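Local coordinates for protein Pab-dependent poly(a)-specific ribonuclease subunit PAN2 (PDB 4CZW) that probably shortens the poly(A) tails of cytoplasmic mRNAs as the exonuclease subunit of the PAN2-PAN3 deadenylation complex, releasing 5'-AMP, at residues F574-S579 with V630-Y635; K545-G550 with Q609-L614; V538-G543 with Q561-Q566; H472-A477 with F555-I560. All blocks are in the same frame, centred on the assembly; numbering follows the deposited sequence.

Interaction 1: F574-S579 with V630-Y635; sequences FMKPPS and VLEALY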
loop_
_atom_site.group_PDB
_atom_site.type_symbol
_atom_site.label_atom_id
_atom_site.label_comp_id
_atom_site.label_asym_id
_atom_site.label_seq_id
_atom_site.Cartn_x
_atom_site.Cartn_y
_atom_site.Cartn_z
ATOM N N PHE A 574 16.244 8.131 27.990
ATOM C CA PHE A 574 17.143 7.755 29.075
ATOM C C PHE A 574 18.283 6.859 28.602
ATOM O O PHE A 574 18.530 5.795 29.170
ATOM C CB PHE A 574 16.363 7.069 30.197
ATOM C CG PHE A 574 15.462 7.999 30.958
ATOM C CD1 PHE A 574 15.976 8.829 31.940
ATOM C CD2 PHE A 574 14.105 8.050 30.686
ATOM C CE1 PHE A 574 15.153 9.691 32.640
ATOM C CE2 PHE A 574 13.276 8.909 31.383
ATOM C CZ PHE A 574 13.801 9.730 32.362
HETATM N N MSE A 575 18.975 7.300 27.558
HETATM C CA MSE A 575 20.187 6.636 27.100
HETATM C C MSE A 575 21.399 7.523 27.336
HETATM O O MSE A 575 21.344 8.730 27.109
HETATM C CB MSE A 575 20.099 6.285 25.614
HETATM C CG MSE A 575 19.167 5.142 25.272
HETATM SE SE MSE A 575 19.363 4.608 23.405
HETATM C CE MSE A 575 19.211 6.362 22.568
ATOM N N LYS A 576 22.493 6.927 27.796
ATOM C CA LYS A 576 23.765 7.632 27.807
ATOM C C LYS A 576 24.354 7.492 26.408
ATOM O O LYS A 576 24.624 6.378 25.960
ATOM C CB LYS A 576 24.707 7.082 28.877
ATOM C CG LYS A 576 25.584 8.149 29.524
ATOM C CD LYS A 576 26.420 7.593 30.670
ATOM C CE LYS A 576 27.766 7.065 30.189
ATOM N NZ LYS A 576 27.649 5.859 29.322
ATOM N N PRO A 577 24.549 8.628 25.719
ATOM C CA PRO A 577 24.794 8.756 24.275
ATOM C C PRO A 577 25.656 7.669 23.601
ATOM O O PRO A 577 25.233 7.170 22.558
ATOM C CB PRO A 577 25.475 10.125 24.171
ATOM C CG PRO A 577 24.853 10.909 25.269
ATOM C CD PRO A 577 24.620 9.936 26.399
ATOM N N PRO A 578 26.825 7.302 24.165
ATOM C CA PRO A 578 27.633 6.360 23.378
ATOM C C PRO A 578 27.152 4.909 23.435
ATOM O O PRO A 578 27.287 4.185 22.447
ATOM C CB PRO A 578 29.029 6.475 24.017
ATOM C CG PRO A 578 28.966 7.665 24.936
ATOM C CD PRO A 578 27.546 7.743 25.371
ATOM N N SER A 579 26.602 4.497 24.573
ATOM C CA SER A 579 26.307 3.088 24.835
ATOM C C SER A 579 25.300 2.462 23.871
ATOM O O SER A 579 25.436 1.292 23.506
ATOM C CB SER A 579 25.802 2.923 26.269
ATOM O OG SER A 579 25.526 1.563 26.558
ATOM N N VAL A 630 21.354 12.425 37.114
ATOM C CA VAL A 630 20.458 11.274 37.153
ATOM C C VAL A 630 20.856 10.242 36.101
ATOM O O VAL A 630 20.907 9.043 36.381
ATOM C CB VAL A 630 18.991 11.697 36.929
ATOM C CG1 VAL A 630 18.099 10.476 36.762
ATOM C CG2 VAL A 630 18.507 12.564 38.081
ATOM N N LEU A 631 21.144 10.721 34.895
ATOM C CA LEU A 631 21.531 9.849 33.792
ATOM C C LEU A 631 22.830 9.110 34.104
ATOM O O LEU A 631 22.994 7.946 33.741
ATOM C CB LEU A 631 21.674 10.657 32.500
ATOM C CG LEU A 631 21.819 9.855 31.206
ATOM C CD1 LEU A 631 20.655 8.888 31.046
ATOM C CD2 LEU A 631 21.911 10.786 30.008
ATOM N N GLU A 632 23.748 9.792 34.782
ATOM C CA GLU A 632 24.998 9.175 35.215
ATOM C C GLU A 632 24.738 8.110 36.274
ATOM O O GLU A 632 25.363 7.049 36.271
ATOM C CB GLU A 632 25.965 10.228 35.761
ATOM C CG GLU A 632 26.563 11.143 34.704
ATOM C CD GLU A 632 27.505 10.416 33.764
ATOM O OE1 GLU A 632 28.069 9.377 34.167
ATOM O OE2 GLU A 632 27.685 10.887 32.622
ATOM N N ALA A 633 23.810 8.404 37.179
ATOM C CA ALA A 633 23.470 7.489 38.261
ATOM C C ALA A 633 22.814 6.219 37.728
ATOM O O ALA A 633 23.004 5.136 38.278
ATOM C CB ALA A 633 22.558 8.177 39.263
ATOM N N LEU A 634 22.044 6.364 36.652
ATOM C CA LEU A 634 21.401 5.227 36.003
ATOM C C LEU A 634 22.428 4.234 35.470
ATOM O O LEU A 634 22.173 3.031 35.420
ATOM C CB LEU A 634 20.499 5.700 34.861
ATOM C CG LEU A 634 19.040 6.006 35.199
ATOM C CD1 LEU A 634 18.364 6.724 34.042
ATOM C CD2 LEU A 634 18.297 4.722 35.536
ATOM N N TYR A 635 23.589 4.742 35.074
ATOM C CA TYR A 635 24.640 3.894 34.527
ATOM C C TYR A 635 25.834 3.807 35.475
ATOM O O TYR A 635 26.825 4.521 35.316
ATOM C CB TYR A 635 25.081 4.412 33.154
ATOM C CG TYR A 635 24.005 4.334 32.086
ATOM C CD1 TYR A 635 23.086 5.362 31.919
ATOM C CD2 TYR A 635 23.913 3.232 31.242
ATOM C CE1 TYR A 635 22.104 5.296 30.944
ATOM C CE2 TYR A 635 22.934 3.158 30.264
ATOM C CZ TYR A 635 22.033 4.192 30.120
ATOM O OH TYR A 635 21.058 4.123 29.150
#
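Tyr635 lies with one face of its ring against the side chain of Lys576 and with its hydroxyl against the backbone just before that lysine. Lys576 CB sits 3.7 Å above the plane of the Tyr635 ring, displaced toward the rim on the CE1 side, in a CH-pi contact. Beyond CB the lysine chain bends at chi3 and chi4; Lys576 NZ lies 5.2 Å from the centroid of the Tyr635 ring, at most a weak cation-pi attraction. At the edge of the ring, Tyr635 OH donates to Phe574 O at 3.0 Å, in the carbonyl plane and on a lone pair; Lys576 N returns a weak bond to the same hydroxyl. The contact belongs to the DEDD-type exonuclease domain, where it fastens the loop after helix 570-573 to the end of helix 627-634. One turn back along that helix, Leu631 has CG anti to its own N (chi1 -169°), which brings CD2 to 3.6 Å from Met575 O and CD1 against the carbonyl carbon of Phe574. The Phe574 ring packs obliquely on Leu634, CD1 to CD1 at 3.8 Å, while Leu592 of helix 585-592 and Tyr618 of helix 604-623 also touch Phe574.

Interaction 2: K545-G550 with Q609-L614; sequences KFLGHG and QTALKL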
loop_
_atom_site.group_PDB
_atom_site.type_symbol
_atom_site.label_atom_id
_atom_site.label_comp_id
_atom_site.label_asym_id
_atom_site.label_seq_id
_atom_site.Cartn_x
_atom_site.Cartn_y
_atom_site.Cartn_z
ATOM N N LYS A 545 1.456 13.528 19.095
ATOM C CA LYS A 545 2.754 13.019 19.521
ATOM C C LYS A 545 2.578 11.745 20.339
ATOM O O LYS A 545 1.968 11.761 21.409
ATOM C CB LYS A 545 3.503 14.077 20.334
ATOM C CG LYS A 545 3.709 15.386 19.592
ATOM C CD LYS A 545 4.198 16.485 20.520
ATOM C CE LYS A 545 4.285 17.816 19.792
ATOM N NZ LYS A 545 4.642 18.937 20.705
ATOM N N PHE A 546 3.108 10.640 19.828
ATOM C CA PHE A 546 2.955 9.344 20.480
ATOM C C PHE A 546 4.039 9.115 21.527
ATOM O O PHE A 546 5.229 9.088 21.209
ATOM C CB PHE A 546 2.971 8.219 19.442
ATOM C CG PHE A 546 1.708 8.126 18.631
ATOM C CD1 PHE A 546 1.435 9.053 17.639
ATOM C CD2 PHE A 546 0.797 7.109 18.860
ATOM C CE1 PHE A 546 0.274 8.971 16.895
ATOM C CE2 PHE A 546 -0.365 7.019 18.117
ATOM C CZ PHE A 546 -0.627 7.952 17.133
ATOM N N LEU A 547 3.616 8.951 22.776
ATOM C CA LEU A 547 4.537 8.743 23.886
ATOM C C LEU A 547 4.490 7.292 24.356
ATOM O O LEU A 547 3.414 6.725 24.535
ATOM C CB LEU A 547 4.202 9.696 25.040
ATOM C CG LEU A 547 5.240 9.936 26.142
ATOM C CD1 LEU A 547 5.031 11.310 26.762
ATOM C CD2 LEU A 547 5.175 8.860 27.218
ATOM N N GLY A 548 5.661 6.694 24.554
ATOM C CA GLY A 548 5.740 5.318 25.005
ATOM C C GLY A 548 7.161 4.850 25.251
ATOM O O GLY A 548 8.103 5.641 25.198
ATOM N N HIS A 549 7.314 3.558 25.519
ATOM C CA HIS A 549 8.625 2.981 25.787
ATOM C C HIS A 549 8.953 1.896 24.767
ATOM O O HIS A 549 8.288 0.861 24.718
ATOM C CB HIS A 549 8.679 2.407 27.204
ATOM C CG HIS A 549 10.062 2.078 27.672
ATOM N ND1 HIS A 549 10.891 3.010 28.259
ATOM C CD2 HIS A 549 10.763 0.920 27.638
ATOM C CE1 HIS A 549 12.041 2.441 28.569
ATOM N NE2 HIS A 549 11.991 1.173 28.202
ATOM N N GLY A 550 9.978 2.138 23.956
ATOM C CA GLY A 550 10.365 1.209 22.910
ATOM C C GLY A 550 9.267 1.035 21.878
ATOM O O GLY A 550 8.886 -0.087 21.544
ATOM N N GLN A 609 0.753 4.660 31.194
ATOM C CA GLN A 609 0.780 5.647 32.266
ATOM C C GLN A 609 2.167 5.743 32.889
ATOM O O GLN A 609 2.609 6.823 33.279
ATOM C CB GLN A 609 -0.254 5.300 33.339
ATOM C CG GLN A 609 -1.697 5.444 32.887
ATOM C CD GLN A 609 -2.676 4.829 33.867
ATOM O OE1 GLN A 609 -2.355 3.862 34.558
ATOM N NE2 GLN A 609 -3.878 5.388 33.932
ATOM N N THR A 610 2.847 4.603 32.980
ATOM C CA THR A 610 4.196 4.547 33.535
ATOM C C THR A 610 5.169 5.365 32.693
ATOM O O THR A 610 5.946 6.161 33.222
ATOM C CB THR A 610 4.707 3.097 33.630
ATOM O OG1 THR A 610 3.849 2.341 34.495
ATOM C CG2 THR A 610 6.126 3.063 34.175
ATOM N N ALA A 611 5.116 5.162 31.380
ATOM C CA ALA A 611 5.975 5.889 30.451
ATOM C C ALA A 611 5.698 7.386 30.509
ATOM O O ALA A 611 6.615 8.200 30.409
ATOM C CB ALA A 611 5.783 5.367 29.035
ATOM N N LEU A 612 4.426 7.740 30.672
ATOM C CA LEU A 612 4.030 9.138 30.781
ATOM C C LEU A 612 4.599 9.759 32.053
ATOM O O LEU A 612 5.071 10.896 32.041
ATOM C CB LEU A 612 2.507 9.270 30.761
ATOM C CG LEU A 612 1.959 10.697 30.843
ATOM C CD1 LEU A 612 2.470 11.532 29.679
ATOM C CD2 LEU A 612 0.438 10.695 30.881
ATOM N N LYS A 613 4.551 9.004 33.146
ATOM C CA LYS A 613 5.125 9.447 34.412
ATOM C C LYS A 613 6.631 9.640 34.286
ATOM O O LYS A 613 7.192 10.598 34.818
ATOM C CB LYS A 613 4.823 8.441 35.527
ATOM C CG LYS A 613 3.372 8.410 35.977
ATOM C CD LYS A 613 3.173 7.382 37.080
ATOM C CE LYS A 613 1.763 7.434 37.640
ATOM N NZ LYS A 613 1.567 6.436 38.729
ATOM N N LEU A 614 7.278 8.720 33.577
ATOM C CA LEU A 614 8.719 8.781 33.367
ATOM C C LEU A 614 9.116 10.011 32.560
ATOM O O LEU A 614 10.153 10.622 32.817
ATOM C CB LEU A 614 9.210 7.513 32.666
ATOM C CG LEU A 614 9.239 6.240 33.514
ATOM C CD1 LEU A 614 9.592 5.038 32.656
ATOM C CD2 LEU A 614 10.226 6.386 34.662
#
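Strand 545-548 of the exonuclease sheet runs across helix 604-623 here, the short axes 7.5 Å apart at closest and turned 100° to each other. Leu547 carries the contact with both of its methyl branches. Its CG stands anti to the backbone N (chi1 -163°), and the two branches straddle neighbouring residues of the helix: CD2 lies over the peptide link after Ala611, 3.6 Å from Ala611 O, whereas CD1 meets Leu612 CD1 at 3.9 Å. The side chains of Leu547 and Leu612 cross at about a right angle and meet through their CD1 methyls. Ala611 CB fits against the strand itself, 4.0 Å from both Leu547 CD2 and Gly548 CA. This small methyl lets the helix come close to the strand, with Gly548 CA and Ala611 CA 5.5 Å apart. His549 adds its backbone N beside the same methyl, and its ring is held by a hydrogen bond between His549 ND1 and Thr570 OG1. Asp445 and Asp607, which probably bind catalytic metal, lie near Gly548 and Ala611 respectively, and this close strand-on-helix packing belongs to the RNase H-like fold of DEDD exonucleases.

Interaction 3: V538-G543 with Q561-Q566; sequences VLVNLG and QVPRNQ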
loop_
_atom_site.group_PDB
_atom_site.type_symbol
_atom_site.label_atom_id
_atom_site.label_comp_id
_atom_site.label_asym_id
_atom_site.label_seq_id
_atom_site.Cartn_x
_atom_site.Cartn_y
_atom_site.Cartn_z
ATOM N N VAL A 538 -5.602 7.841 12.176
ATOM C CA VAL A 538 -6.155 9.189 12.233
ATOM C C VAL A 538 -5.328 10.065 13.171
ATOM O O VAL A 538 -4.992 11.203 12.839
ATOM C CB VAL A 538 -7.630 9.179 12.695
ATOM C CG1 VAL A 538 -8.080 10.574 13.100
ATOM C CG2 VAL A 538 -8.525 8.627 11.598
ATOM N N LEU A 539 -4.986 9.516 14.333
ATOM C CA LEU A 539 -4.210 10.241 15.336
ATOM C C LEU A 539 -2.838 10.656 14.811
ATOM O O LEU A 539 -2.321 11.712 15.174
ATOM C CB LEU A 539 -4.054 9.393 16.600
ATOM C CG LEU A 539 -5.329 9.168 17.415
ATOM C CD1 LEU A 539 -5.088 8.165 18.532
ATOM C CD2 LEU A 539 -5.845 10.485 17.975
ATOM N N VAL A 540 -2.252 9.824 13.954
ATOM C CA VAL A 540 -0.969 10.147 13.339
ATOM C C VAL A 540 -1.109 11.332 12.388
ATOM O O VAL A 540 -0.316 12.272 12.435
ATOM C CB VAL A 540 -0.387 8.942 12.572
ATOM C CG1 VAL A 540 0.837 9.358 11.769
ATOM C CG2 VAL A 540 -0.039 7.820 13.533
ATOM N N ASN A 541 -2.128 11.285 11.536
ATOM C CA ASN A 541 -2.350 12.340 10.551
ATOM C C ASN A 541 -2.921 13.618 11.157
ATOM O O ASN A 541 -2.925 14.667 10.513
ATOM C CB ASN A 541 -3.271 11.839 9.437
ATOM C CG ASN A 541 -2.569 10.889 8.487
ATOM O OD1 ASN A 541 -1.804 11.312 7.621
ATOM N ND2 ASN A 541 -2.827 9.596 8.645
ATOM N N LEU A 542 -3.405 13.533 12.391
ATOM C CA LEU A 542 -3.854 14.723 13.105
ATOM C C LEU A 542 -2.654 15.489 13.650
ATOM O O LEU A 542 -2.762 16.662 14.008
ATOM C CB LEU A 542 -4.815 14.353 14.238
ATOM C CG LEU A 542 -6.246 14.002 13.827
ATOM C CD1 LEU A 542 -7.082 13.624 15.040
ATOM C CD2 LEU A 542 -6.886 15.158 13.076
ATOM N N GLY A 543 -1.508 14.815 13.706
ATOM C CA GLY A 543 -0.271 15.438 14.137
ATOM C C GLY A 543 0.073 15.166 15.587
ATOM O O GLY A 543 0.949 15.818 16.156
ATOM N N GLN A 561 3.729 3.820 10.289
ATOM C CA GLN A 561 4.923 4.657 10.295
ATOM C C GLN A 561 4.625 6.011 10.928
ATOM O O GLN A 561 3.719 6.723 10.494
ATOM C CB GLN A 561 5.459 4.844 8.874
ATOM C CG GLN A 561 6.036 3.582 8.247
ATOM C CD GLN A 561 7.424 3.252 8.763
ATOM O OE1 GLN A 561 8.111 4.104 9.326
ATOM N NE2 GLN A 561 7.845 2.007 8.570
ATOM N N VAL A 562 5.385 6.359 11.961
ATOM C CA VAL A 562 5.202 7.629 12.652
ATOM C C VAL A 562 6.466 8.476 12.564
ATOM O O VAL A 562 7.551 8.014 12.920
ATOM C CB VAL A 562 4.830 7.419 14.134
ATOM C CG1 VAL A 562 4.471 8.746 14.783
ATOM C CG2 VAL A 562 3.677 6.434 14.260
ATOM N N PRO A 563 6.330 9.722 12.078
ATOM C CA PRO A 563 7.449 10.664 11.959
ATOM C C PRO A 563 8.175 10.875 13.288
ATOM O O PRO A 563 7.544 10.824 14.344
ATOM C CB PRO A 563 6.773 11.955 11.494
ATOM C CG PRO A 563 5.543 11.495 10.788
ATOM C CD PRO A 563 5.076 10.289 11.549
ATOM N N ARG A 564 9.483 11.109 13.224
ATOM C CA ARG A 564 10.314 11.238 14.420
ATOM C C ARG A 564 9.844 12.340 15.366
ATOM O O ARG A 564 9.926 12.193 16.585
ATOM C CB ARG A 564 11.771 11.491 14.026
ATOM C CG ARG A 564 12.593 10.227 13.833
ATOM C CD ARG A 564 14.035 10.553 13.477
ATOM N NE ARG A 564 14.158 11.092 12.126
ATOM C CZ ARG A 564 14.407 10.355 11.049
ATOM N NH1 ARG A 564 14.562 9.043 11.163
ATOM N NH2 ARG A 564 14.502 10.929 9.857
ATOM N N ASN A 565 9.350 13.439 14.806
ATOM C CA ASN A 565 8.906 14.567 15.619
ATOM C C ASN A 565 7.523 14.345 16.228
ATOM O O ASN A 565 6.980 15.229 16.891
ATOM C CB ASN A 565 8.917 15.859 14.796
ATOM C CG ASN A 565 8.164 15.727 13.484
ATOM O OD1 ASN A 565 7.323 14.845 13.317
ATOM N ND2 ASN A 565 8.466 16.614 12.543
ATOM N N GLN A 566 6.958 13.164 15.996
ATOM C CA GLN A 566 5.691 12.786 16.611
ATOM C C GLN A 566 5.890 11.594 17.542
ATOM O O GLN A 566 4.924 10.977 17.992
ATOM C CB GLN A 566 4.642 12.457 15.547
ATOM C CG GLN A 566 4.253 13.633 14.668
ATOM C CD GLN A 566 3.134 13.295 13.702
ATOM O OE1 GLN A 566 3.277 13.450 12.489
ATOM N NE2 GLN A 566 2.009 12.834 14.237
#
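Val540 and Gln566 meet where the last turn of helix 529-541 faces the loop that leads into strand 567-569, within the RNase H-like exonuclease domain. The helix finishes in a Schellman motif, with Gly543 at positive phi (98°).

The polar part is a single bond between side chain and backbone. Gln566 NE2 donates to Val540 O at 3.0 Å in an almost straight bond (176° at the hydrogen). The acceptor lies only 3° out of the Gln566 amide plane, and the donor approaches in the carbonyl plane on a lone pair. Val540 O also receives Gly543 N from its own helix end, so this carbonyl has two donors. The same amide nitrogen reaches Cys544 O, just beyond the helix; with NE2 bonded to two carbonyls, Val540 O and Cys544 O, the amide is fixed in its rotation and ties together the helix end and the start of the link to strand 545-548. An extended chain beyond CG carries the amide across to the helix, where NE2 of Gln566 also lies 3.3 Å from Gly543 C.

The apolar part centres on the two branches of Val540. CG1 lies 4.1 Å from Gln561 O and looser still against Pro563 CD. Ile560 of the preceding loop and Phe546 of strand 545-548 also touch Val540. CG2 turns to Val562, the two side chains crossing at a slant, and Val540 CG2 ends 4.0 Å from Val562 CG2.

Interaction 4: H472-A477 with F555-I560; sequences HAIARA and FRVINI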
loop_
_atom_site.group_PDB
_atom_site.type_symbol
_atom_site.label_atom_id
_atom_site.label_comp_id
_atom_site.label_asym_id
_atom_site.label_seq_id
_atom_site.Cartn_x
_atom_site.Cartn_y
_atom_site.Cartn_z
ATOM N N HIS A 472 3.955 -11.991 15.213
ATOM C CA HIS A 472 3.175 -11.340 16.259
ATOM C C HIS A 472 1.989 -10.577 15.681
ATOM O O HIS A 472 1.956 -10.262 14.492
ATOM C CB HIS A 472 4.053 -10.392 17.078
ATOM C CG HIS A 472 5.041 -11.088 17.961
ATOM N ND1 HIS A 472 4.678 -11.714 19.134
ATOM C CD2 HIS A 472 6.380 -11.251 17.847
ATOM C CE1 HIS A 472 5.750 -12.237 19.702
ATOM N NE2 HIS A 472 6.796 -11.969 18.942
ATOM N N ALA A 473 1.017 -10.281 16.536
ATOM C CA ALA A 473 -0.153 -9.512 16.137
ATOM C C ALA A 473 -0.725 -8.756 17.328
ATOM O O ALA A 473 -0.689 -9.243 18.458
ATOM C CB ALA A 473 -1.208 -10.421 15.530
ATOM N N ILE A 474 -1.247 -7.561 17.070
ATOM C CA ILE A 474 -1.845 -6.747 18.118
ATOM C C ILE A 474 -3.102 -7.409 18.671
ATOM O O ILE A 474 -4.034 -7.708 17.925
ATOM C CB ILE A 474 -2.199 -5.337 17.610
ATOM C CG1 ILE A 474 -0.961 -4.653 17.026
ATOM C CG2 ILE A 474 -2.795 -4.500 18.731
ATOM C CD1 ILE A 474 0.159 -4.475 18.024
ATOM N N ALA A 475 -3.117 -7.642 19.978
ATOM C CA ALA A 475 -4.276 -8.228 20.640
ATOM C C ALA A 475 -4.989 -7.180 21.484
ATOM O O ALA A 475 -6.172 -7.314 21.795
ATOM C CB ALA A 475 -3.861 -9.410 21.497
ATOM N N ARG A 476 -4.253 -6.135 21.849
ATOM C CA ARG A 476 -4.799 -5.046 22.647
ATOM C C ARG A 476 -4.018 -3.761 22.399
ATOM O O ARG A 476 -2.788 -3.771 22.356
ATOM C CB ARG A 476 -4.777 -5.401 24.135
ATOM C CG ARG A 476 -5.328 -4.313 25.041
ATOM C CD ARG A 476 -5.111 -4.649 26.506
ATOM N NE ARG A 476 -5.586 -3.583 27.384
ATOM C CZ ARG A 476 -5.426 -3.576 28.703
ATOM N NH1 ARG A 476 -4.799 -4.578 29.302
ATOM N NH2 ARG A 476 -5.890 -2.564 29.424
ATOM N N ALA A 477 -4.736 -2.656 22.232
ATOM C CA ALA A 477 -4.105 -1.361 22.008
ATOM C C ALA A 477 -4.673 -0.313 22.956
ATOM O O ALA A 477 -5.859 0.009 22.903
ATOM C CB ALA A 477 -4.286 -0.927 20.563
ATOM N N PHE A 555 4.972 -0.128 16.836
ATOM C CA PHE A 555 4.621 0.392 15.516
ATOM C C PHE A 555 4.822 -0.638 14.408
ATOM O O PHE A 555 4.077 -0.659 13.428
ATOM C CB PHE A 555 5.443 1.646 15.207
ATOM C CG PHE A 555 5.085 2.829 16.058
ATOM C CD1 PHE A 555 3.815 2.955 16.595
ATOM C CD2 PHE A 555 6.019 3.818 16.319
ATOM C CE1 PHE A 555 3.483 4.045 17.378
ATOM C CE2 PHE A 555 5.694 4.910 17.100
ATOM C CZ PHE A 555 4.423 5.023 17.630
ATOM N N ARG A 556 5.828 -1.489 14.568
ATOM C CA ARG A 556 6.117 -2.524 13.582
ATOM C C ARG A 556 4.998 -3.559 13.506
ATOM O O ARG A 556 4.575 -3.949 12.418
ATOM C CB ARG A 556 7.446 -3.207 13.902
ATOM C CG ARG A 556 7.640 -4.534 13.193
ATOM C CD ARG A 556 9.087 -4.979 13.246
ATOM N NE ARG A 556 9.933 -4.168 12.376
ATOM C CZ ARG A 556 10.168 -4.445 11.098
ATOM N NH1 ARG A 556 9.622 -5.516 10.539
ATOM N NH2 ARG A 556 10.950 -3.652 10.378
ATOM N N VAL A 557 4.520 -3.999 14.665
ATOM C CA VAL A 557 3.450 -4.987 14.725
ATOM C C VAL A 557 2.101 -4.334 14.428
ATOM O O VAL A 557 1.216 -4.951 13.835
ATOM C CB VAL A 557 3.414 -5.689 16.096
ATOM C CG1 VAL A 557 2.341 -6.765 16.124
ATOM C CG2 VAL A 557 4.776 -6.291 16.403
ATOM N N ILE A 558 1.955 -3.074 14.832
ATOM C CA ILE A 558 0.787 -2.279 14.465
ATOM C C ILE A 558 0.778 -2.070 12.950
ATOM O O ILE A 558 -0.280 -1.899 12.338
ATOM C CB ILE A 558 0.775 -0.914 15.204
ATOM C CG1 ILE A 558 0.569 -1.118 16.706
ATOM C CG2 ILE A 558 -0.314 0.004 14.669
ATOM C CD1 ILE A 558 0.591 0.167 17.504
ATOM N N ASN A 559 1.972 -2.120 12.358
ATOM C CA ASN A 559 2.186 -1.890 10.928
ATOM C C ASN A 559 1.831 -0.454 10.557
ATOM O O ASN A 559 0.913 -0.208 9.775
ATOM C CB ASN A 559 1.380 -2.882 10.081
ATOM C CG ASN A 559 1.897 -3.000 8.659
ATOM O OD1 ASN A 559 1.429 -3.837 7.887
ATOM N ND2 ASN A 559 2.878 -2.175 8.308
ATOM N N ILE A 560 2.576 0.487 11.127
ATOM C CA ILE A 560 2.353 1.904 10.879
ATOM C C ILE A 560 3.683 2.656 10.931
ATOM O O ILE A 560 4.653 2.179 11.524
ATOM C CB ILE A 560 1.364 2.503 11.904
ATOM C CG1 ILE A 560 0.731 3.789 11.366
ATOM C CG2 ILE A 560 2.046 2.737 13.246
ATOM C CD1 ILE A 560 -0.330 4.367 12.271
#
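Val557 packs against a strand that turns a corner: strand 471-481 is broken at Ala475, and helix 551-558 sits against the part before the bend. Both elements belong to the DEDD exonuclease fold, and the helix carries Asp554, which probably binds a catalytic metal ion, close to Ile558.

The contact is wholly apolar. Val557 points its CG1, anti to the backbone N (chi1 -177°), at the strand backbone, where it lies 3.7 Å from Ala473 CA and also touches the carbonyl carbon of His472. His472 CB lies 4.1 Å from Val557 CG1, while the imidazole leads away and meets the ring of Phe448. Phe448, on the adjacent strand 441-451, also touches Ile474 and Val557, continuing the apolar layer.

A Schellman motif closes the helix, with Asn559 as its C-prime residue at positive phi and Ile560 N bonded to Phe555 O. The side chain of Asn559 is held by His101 and Asn104 of the USP-like domain.

Ile474 fills the angle between the last two helical residues. Its CG1 sits 3.9 Å from Val557 O, and the terminal methyl reaches on obliquely: Ile474 CD1 lies 3.7 Å from Val557 CG1 and 3.6 Å from Ile558 CG1.

In the fold
All four interactions lie on the exonuclease side of the chain, three converging on strand 545-548. Interactions 2 and 3, with centres about 15 Å apart, are joined by Phe546, whose CE1 packs on Val540 CG2 at 3.6 Å. Interaction 4 joins both: Phe555 CZ lies 3.7 Å from Val562 CG2 and 4.0 Å from Phe546 CB. Interaction 1 is more peripheral, linked to interaction 2 through Phe574 CZ and Leu614 O, 3.8 Å apart. Interaction 2 nears the probable metal ligands at Gly548 (about 6 Å from the Asp445 side chain) and Ala611 (about 7 Å from Asp607, between side chains), interaction 4 at Ile558 (about 4 Å from Asp554) and Ile474 (about 7 Å from Glu447), likewise between side chains.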